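Local coordinates for aminoglycoside Nucleotidyltransferase (2")-Ia (PDB 4XJE), which adenylates the 2''-hydroxyl group of kanamycin, gentamicin, tobramycin and related aminoglycosides, making the bacteria that carry it resistant to these antibiotics, at residues T11-L16 and R48-I53; L80-L85 and L92-P97. All coordinates share one frame; numbering follows the deposited sequence.

Interaction 1: residues T11-L16 and R48-I53; sequences TTQVTL and RKHDDI. With AMP (adenosine monophosphate), chain B; TOY (tobramycin), chain C.
The carboxamide of Gln-13 meets the imidazole of His-50 at its edge, OE1 lying near the ring plane, and the amide and ring planes are only 26° from coplanar. One face of the imidazole lies against the carbonyl oxygen of Arg-48, and the ring also meets that of Trp-37. Across the contact the direct polar bond runs from Gln-13 NE2 to His-50 O (2.8 Å): the acceptor sits in the amide plane, but the donor stands 39° above the carbonyl plane. Water 1 makes a second link, donating to Gln-13 OE1 (2.9 Å) and accepting from His-50 N (2.8 Å). Beyond CG the glutamine chain is fully extended (chi2 179°), which carries the amide from helix 11-26 to the loop. That loop leads into strand 53-58 of a nucleotidyltransferase-family domain and presents Asp-52, which binds two manganese ions when the protein is metal-loaded. Here Asp-52 OD2 accepts a hydrogen bond from N33 of tobramycin (2.8 Å), while OD1 lies beside the AMP phosphate. On the helix side of the loop, Ile-53 CD1 packs against Leu-16 CD2 (3.8 Å). Outside the two segments, His-50 NE2 is hydrogen-bonded to Asp-40, and the Gln-13 amide to Trp-37 through OE1 and Glu-91 through NE2.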
# COMPACT_ATOMS: atom_id res chain seq x y z
N THR A 11 -16.98 -5.26 -3.50
CA THR A 11 -17.24 -6.15 -2.37
C THR A 11 -16.25 -7.31 -2.46
O THR A 11 -15.84 -7.87 -1.45
CB THR A 11 -18.69 -6.69 -2.36
OG1 THR A 11 -18.87 -7.56 -1.23
CG2 THR A 11 -19.00 -7.45 -3.65
N THR A 12 -15.88 -7.66 -3.68
CA THR A 12 -14.91 -8.71 -3.94
C THR A 12 -13.54 -8.38 -3.38
O THR A 12 -12.88 -9.23 -2.77
CB THR A 12 -14.79 -8.97 -5.46
OG1 THR A 12 -16.10 -9.20 -6.01
CG2 THR A 12 -13.92 -10.19 -5.73
N GLN A 13 -13.09 -7.14 -3.57
CA GLN A 13 -11.79 -6.71 -3.07
C GLN A 13 -11.74 -6.73 -1.55
O GLN A 13 -10.77 -7.21 -0.96
CB GLN A 13 -11.45 -5.30 -3.58
CG GLN A 13 -10.90 -5.28 -4.99
CD GLN A 13 -10.60 -3.87 -5.46
OE1 GLN A 13 -10.72 -2.91 -4.71
NE2 GLN A 13 -10.20 -3.75 -6.72
N VAL A 14 -12.77 -6.19 -0.91
CA VAL A 14 -12.84 -6.17 0.55
C VAL A 14 -12.70 -7.58 1.10
O VAL A 14 -11.91 -7.81 2.02
CB VAL A 14 -14.17 -5.55 1.04
CG1 VAL A 14 -14.48 -5.96 2.49
CG2 VAL A 14 -14.11 -4.03 0.94
N THR A 15 -13.46 -8.51 0.55
CA THR A 15 -13.44 -9.88 1.04
C THR A 15 -12.10 -10.54 0.73
O THR A 15 -11.59 -11.33 1.53
CB THR A 15 -14.58 -10.73 0.43
OG1 THR A 15 -14.42 -10.83 -0.99
CG2 THR A 15 -15.94 -10.12 0.76
N LEU A 16 -11.52 -10.22 -0.42
CA LEU A 16 -10.22 -10.76 -0.80
C LEU A 16 -9.13 -10.26 0.15
O LEU A 16 -8.20 -11.00 0.47
CB LEU A 16 -9.88 -10.38 -2.24
CG LEU A 16 -8.64 -11.05 -2.85
CD1 LEU A 16 -8.77 -12.57 -2.82
CD2 LEU A 16 -8.44 -10.56 -4.27
N ARG A 48 -14.02 5.18 -2.31
CA ARG A 48 -13.53 5.25 -3.68
C ARG A 48 -13.38 3.83 -4.24
O ARG A 48 -13.02 2.92 -3.49
CB ARG A 48 -12.18 5.99 -3.67
CG ARG A 48 -11.74 6.69 -4.95
CD ARG A 48 -12.70 7.79 -5.38
NE ARG A 48 -12.69 9.00 -4.55
CZ ARG A 48 -13.39 10.09 -4.84
NH1 ARG A 48 -13.34 11.15 -4.03
NH2 ARG A 48 -14.14 10.15 -5.93
N LYS A 49 -13.68 3.63 -5.52
CA LYS A 49 -13.29 2.36 -6.15
C LYS A 49 -11.78 2.34 -6.22
O LYS A 49 -11.14 3.38 -6.41
CB LYS A 49 -13.88 2.18 -7.55
CG LYS A 49 -15.27 1.56 -7.59
CD LYS A 49 -15.79 1.41 -9.02
CE LYS A 49 -15.12 0.28 -9.79
NZ LYS A 49 -15.78 0.06 -11.11
N HIS A 50 -11.20 1.15 -6.07
CA HIS A 50 -9.76 0.99 -6.14
C HIS A 50 -9.46 -0.01 -7.26
O HIS A 50 -10.15 -1.01 -7.41
CB HIS A 50 -9.23 0.52 -4.78
CG HIS A 50 -9.71 1.34 -3.62
ND1 HIS A 50 -9.25 2.61 -3.35
CD2 HIS A 50 -10.62 1.07 -2.66
CE1 HIS A 50 -9.85 3.08 -2.27
NE2 HIS A 50 -10.69 2.16 -1.83
N ASP A 51 -8.45 0.31 -8.07
CA ASP A 51 -8.13 -0.48 -9.26
C ASP A 51 -7.60 -1.85 -8.86
O ASP A 51 -7.77 -2.83 -9.59
CB ASP A 51 -7.09 0.21 -10.14
CG ASP A 51 -7.63 1.44 -10.85
OD1 ASP A 51 -8.84 1.71 -10.76
OD2 ASP A 51 -6.82 2.15 -11.48
N ASP A 52 -6.95 -1.90 -7.71
CA ASP A 52 -6.27 -3.10 -7.28
C ASP A 52 -6.06 -3.09 -5.77
O ASP A 52 -6.49 -2.17 -5.08
CB ASP A 52 -4.93 -3.24 -8.00
CG ASP A 52 -4.06 -2.00 -7.88
OD1 ASP A 52 -4.34 -1.14 -7.02
OD2 ASP A 52 -3.09 -1.88 -8.66
N ILE A 53 -5.39 -4.13 -5.29
CA ILE A 53 -4.99 -4.22 -3.89
C ILE A 53 -3.48 -4.09 -3.82
O ILE A 53 -2.75 -4.88 -4.42
CB ILE A 53 -5.44 -5.54 -3.26
CG1 ILE A 53 -6.97 -5.61 -3.21
CG2 ILE A 53 -4.87 -5.69 -1.85
CD1 ILE A 53 -7.51 -7.03 -3.20
P AMP B . -3.76 2.35 -6.51
O1P AMP B . -3.13 0.97 -6.58
O2P AMP B . -4.50 2.59 -7.81
O3P AMP B . -4.50 2.56 -5.22
O5' AMP B . -2.52 3.35 -6.52
C5' AMP B . -1.69 3.50 -5.37
C4' AMP B . -0.85 4.75 -5.48
O4' AMP B . 0.09 4.61 -6.57
C3' AMP B . -1.60 6.02 -5.80
O3' AMP B . -2.18 6.60 -4.65
C2' AMP B . -0.53 6.90 -6.43
O2' AMP B . 0.26 7.53 -5.44
C1' AMP B . 0.35 5.87 -7.15
N9 AMP B . 0.07 5.79 -8.60
C8 AMP B . -1.11 5.49 -9.22
N7 AMP B . -1.06 5.50 -10.53
C5 AMP B . 0.26 5.83 -10.79
C6 AMP B . 0.97 6.00 -12.00
N6 AMP B . 0.42 5.87 -13.21
N1 AMP B . 2.28 6.33 -11.92
C2 AMP B . 2.83 6.47 -10.71
N3 AMP B . 2.26 6.34 -9.51
C4 AMP B . 0.97 6.02 -9.62
C11 TOY C . 6.87 4.11 -6.40
O11 TOY C . 6.22 2.90 -6.69
C21 TOY C . 7.52 4.63 -7.67
N21 TOY C . 6.56 4.81 -8.77
C31 TOY C . 8.65 3.68 -8.06
C41 TOY C . 9.64 3.48 -6.93
O41 TOY C . 10.61 2.51 -7.32
C51 TOY C . 8.90 3.02 -5.68
O51 TOY C . 7.83 3.94 -5.37
C61 TOY C . 9.80 2.97 -4.47
N61 TOY C . 9.12 2.55 -3.24
C12 TOY C . 2.81 0.64 -5.97
N12 TOY C . 1.50 0.11 -5.59
C22 TOY C . 3.58 1.14 -4.75
C32 TOY C . 4.97 1.65 -5.15
N32 TOY C . 5.67 2.18 -3.96
C42 TOY C . 4.87 2.72 -6.24
C52 TOY C . 4.06 2.25 -7.44
O52 TOY C . 3.92 3.31 -8.37
C62 TOY C . 2.68 1.79 -6.97
O62 TOY C . 1.94 1.32 -8.10
C13 TOY C . 0.96 2.18 -8.63
C23 TOY C . -0.32 1.38 -8.86
O23 TOY C . -0.69 0.71 -7.67
C33 TOY C . -0.13 0.36 -9.99
N33 TOY C . -1.40 -0.33 -10.26
C43 TOY C . 0.37 1.11 -11.23
O43 TOY C . 0.59 0.21 -12.31
C53 TOY C . 1.67 1.81 -10.87
O53 TOY C . 1.42 2.77 -9.83
C63 TOY C . 2.30 2.56 -12.01
O63 TOY C . 3.56 3.11 -11.64
O HOH W 1 -12.80 -1.00 -5.23

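Interaction 2: residues L80-L85 and L92-P97; sequences LDYGFL and LLDCEP. With TOY (tobramycin), chain C.
Tyr-82 and Asp-94 meet through a short hydrogen bond, the phenol OH donating to the syn lone pair of OD2 (2.6 Å). The carboxylate lies at the ring's edge, its plane turned 33° from the phenol. One ring face carries tobramycin C52, 3.6 Å above it; Leu-80 CB lies farther off over the opposite face, both near the rim. The other carboxylate oxygen, Asp-94 OD1, accepts from tobramycin N12 (2.7 Å). Two residues on, Glu-96 grips two amines of the drug, OE1 taking N32 (2.6 Å) and OE2 taking N61. Its extended chain, with CG turned opposite the backbone N (chi1 -176°), carries the carboxylate out to them. Water 2 bridges Glu-96 OE2 to Tyr-82 O. Behind this shell Phe-84 and Cys-95 form an antiparallel hydrogen-bonded pair, Phe-84 N to Cys-95 O and Cys-95 N to Phe-84 O, each 2.9 Å. Away from the drug, Cys-95 CB makes a CH-pi contact over the Phe-84 ring, 3.8 Å from its centroid, and SG a sulfur-aromatic one. Arg-62 adds a cation-pi contact. The arrangement is an antiparallel beta hairpin whose second strand supplies the manganese-binding Asp-94 and, with Glu-96, the carboxylates that hold the aminoglycoside's amines.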
# COMPACT_ATOMS: atom_id res chain seq x y z
N LEU A 80 7.67 -6.44 -11.44
CA LEU A 80 7.50 -5.01 -11.66
C LEU A 80 8.80 -4.31 -11.29
O LEU A 80 9.68 -4.93 -10.70
CB LEU A 80 6.33 -4.47 -10.83
CG LEU A 80 4.99 -5.19 -10.98
CD1 LEU A 80 3.98 -4.68 -9.96
CD2 LEU A 80 4.44 -5.04 -12.40
N ASP A 81 8.94 -3.04 -11.65
CA ASP A 81 10.16 -2.30 -11.35
C ASP A 81 10.48 -2.26 -9.85
O ASP A 81 11.64 -2.19 -9.46
CB ASP A 81 10.07 -0.86 -11.89
CG ASP A 81 10.24 -0.78 -13.40
OD1 ASP A 81 10.59 -1.81 -14.02
OD2 ASP A 81 10.02 0.31 -13.95
N TYR A 82 9.43 -2.31 -9.04
CA TYR A 82 9.55 -2.13 -7.59
C TYR A 82 9.07 -3.35 -6.80
O TYR A 82 9.04 -3.32 -5.58
CB TYR A 82 8.74 -0.91 -7.15
CG TYR A 82 7.36 -0.95 -7.73
CD1 TYR A 82 6.36 -1.72 -7.15
CD2 TYR A 82 7.06 -0.25 -8.89
CE1 TYR A 82 5.10 -1.77 -7.69
CE2 TYR A 82 5.80 -0.29 -9.44
CZ TYR A 82 4.82 -1.06 -8.84
OH TYR A 82 3.57 -1.10 -9.40
N GLY A 83 8.67 -4.41 -7.50
CA GLY A 83 8.16 -5.60 -6.83
C GLY A 83 7.63 -6.61 -7.82
O GLY A 83 8.29 -6.91 -8.81
N PHE A 84 6.44 -7.16 -7.55
CA PHE A 84 5.83 -8.10 -8.48
C PHE A 84 4.31 -8.03 -8.47
O PHE A 84 3.69 -7.55 -7.52
CB PHE A 84 6.30 -9.54 -8.17
CG PHE A 84 5.67 -10.14 -6.94
CD1 PHE A 84 6.25 -9.96 -5.69
CD2 PHE A 84 4.53 -10.91 -7.03
CE1 PHE A 84 5.68 -10.52 -4.56
CE2 PHE A 84 3.96 -11.48 -5.91
CZ PHE A 84 4.54 -11.29 -4.67
N LEU A 85 3.73 -8.51 -9.56
CA LEU A 85 2.28 -8.50 -9.76
C LEU A 85 1.72 -9.91 -9.57
O LEU A 85 2.31 -10.89 -10.04
CB LEU A 85 1.94 -7.98 -11.15
CG LEU A 85 0.47 -7.81 -11.52
CD1 LEU A 85 -0.17 -6.68 -10.73
CD2 LEU A 85 0.32 -7.57 -13.01
N LEU A 92 -6.16 -7.83 -9.26
CA LEU A 92 -4.71 -7.73 -9.32
C LEU A 92 -4.13 -7.30 -7.97
O LEU A 92 -4.68 -6.43 -7.29
CB LEU A 92 -4.29 -6.75 -10.42
CG LEU A 92 -4.61 -7.24 -11.84
CD1 LEU A 92 -4.39 -6.15 -12.87
CD2 LEU A 92 -3.76 -8.46 -12.18
N LEU A 93 -3.03 -7.95 -7.60
CA LEU A 93 -2.29 -7.62 -6.39
C LEU A 93 -0.96 -7.00 -6.76
O LEU A 93 -0.11 -7.64 -7.39
CB LEU A 93 -2.05 -8.87 -5.54
CG LEU A 93 -3.16 -9.41 -4.64
CD1 LEU A 93 -4.54 -9.17 -5.22
CD2 LEU A 93 -2.92 -10.89 -4.41
N ASP A 94 -0.78 -5.74 -6.37
CA ASP A 94 0.47 -5.03 -6.62
C ASP A 94 1.34 -5.12 -5.38
O ASP A 94 1.06 -4.49 -4.37
CB ASP A 94 0.17 -3.57 -6.99
CG ASP A 94 1.41 -2.80 -7.35
OD1 ASP A 94 2.14 -2.39 -6.43
OD2 ASP A 94 1.64 -2.59 -8.56
N CYS A 95 2.41 -5.90 -5.46
CA CYS A 95 3.17 -6.29 -4.27
C CYS A 95 4.57 -5.69 -4.25
O CYS A 95 5.33 -5.85 -5.21
CB CYS A 95 3.26 -7.82 -4.20
SG CYS A 95 1.66 -8.65 -4.28
N GLU A 96 4.90 -5.02 -3.15
CA GLU A 96 6.20 -4.37 -3.00
C GLU A 96 6.92 -4.88 -1.75
O GLU A 96 6.32 -4.93 -0.67
CB GLU A 96 6.04 -2.85 -2.92
CG GLU A 96 7.36 -2.10 -2.85
CD GLU A 96 7.20 -0.61 -3.02
OE1 GLU A 96 6.13 -0.07 -2.66
OE2 GLU A 96 8.15 0.04 -3.52
N PRO A 97 8.20 -5.25 -1.87
CA PRO A 97 8.90 -5.73 -0.68
C PRO A 97 9.32 -4.61 0.27
O PRO A 97 9.57 -3.48 -0.15
CB PRO A 97 10.14 -6.42 -1.27
CG PRO A 97 10.41 -5.66 -2.52
CD PRO A 97 9.05 -5.30 -3.07
C11 TOY C . 6.87 4.11 -6.40
O11 TOY C . 6.22 2.90 -6.69
C21 TOY C . 7.52 4.63 -7.67
N21 TOY C . 6.56 4.81 -8.77
C31 TOY C . 8.65 3.68 -8.06
C41 TOY C . 9.64 3.48 -6.93
O41 TOY C . 10.61 2.51 -7.32
C51 TOY C . 8.90 3.02 -5.68
O51 TOY C . 7.83 3.94 -5.37
C61 TOY C . 9.80 2.97 -4.47
N61 TOY C . 9.12 2.55 -3.24
C12 TOY C . 2.81 0.64 -5.97
N12 TOY C . 1.50 0.11 -5.59
C22 TOY C . 3.58 1.14 -4.75
C32 TOY C . 4.97 1.65 -5.15
N32 TOY C . 5.67 2.18 -3.96
C42 TOY C . 4.87 2.72 -6.24
C52 TOY C . 4.06 2.25 -7.44
O52 TOY C . 3.92 3.31 -8.37
C62 TOY C . 2.68 1.79 -6.97
O62 TOY C . 1.94 1.32 -8.10
C13 TOY C . 0.96 2.18 -8.63
C23 TOY C . -0.32 1.38 -8.86
O23 TOY C . -0.69 0.71 -7.67
C33 TOY C . -0.13 0.36 -9.99
N33 TOY C . -1.40 -0.33 -10.26
C43 TOY C . 0.37 1.11 -11.23
O43 TOY C . 0.59 0.21 -12.31
C53 TOY C . 1.67 1.81 -10.87
O53 TOY C . 1.42 2.77 -9.83
C63 TOY C . 2.30 2.56 -12.01
O63 TOY C . 3.56 3.11 -11.64
O HOH W 2 10.58 -1.05 -3.82

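In the fold
Along the chain the two contacts come in series, interaction 1 closing before interaction 2 opens, with their centres about 16 Å apart. They join at Ile-53, which ends segment 48-53 and begins strand 53-58. This strand runs parallel to strand 91-100 in the mixed sheet, and probable backbone hydrogen bonds link Ile-53 O to Asp-94 N (2.9 Å) and Ile-53 N to Leu-92 O (3.1 Å). That pairing brings Asp-52 from the loop and Asp-94 from the hairpin together beside Asp-54, the three aspartates that bind manganese in this protein. Both contacts touch tobramycin, and AMP lies beside the loop, so the loop and the hairpin line one active site.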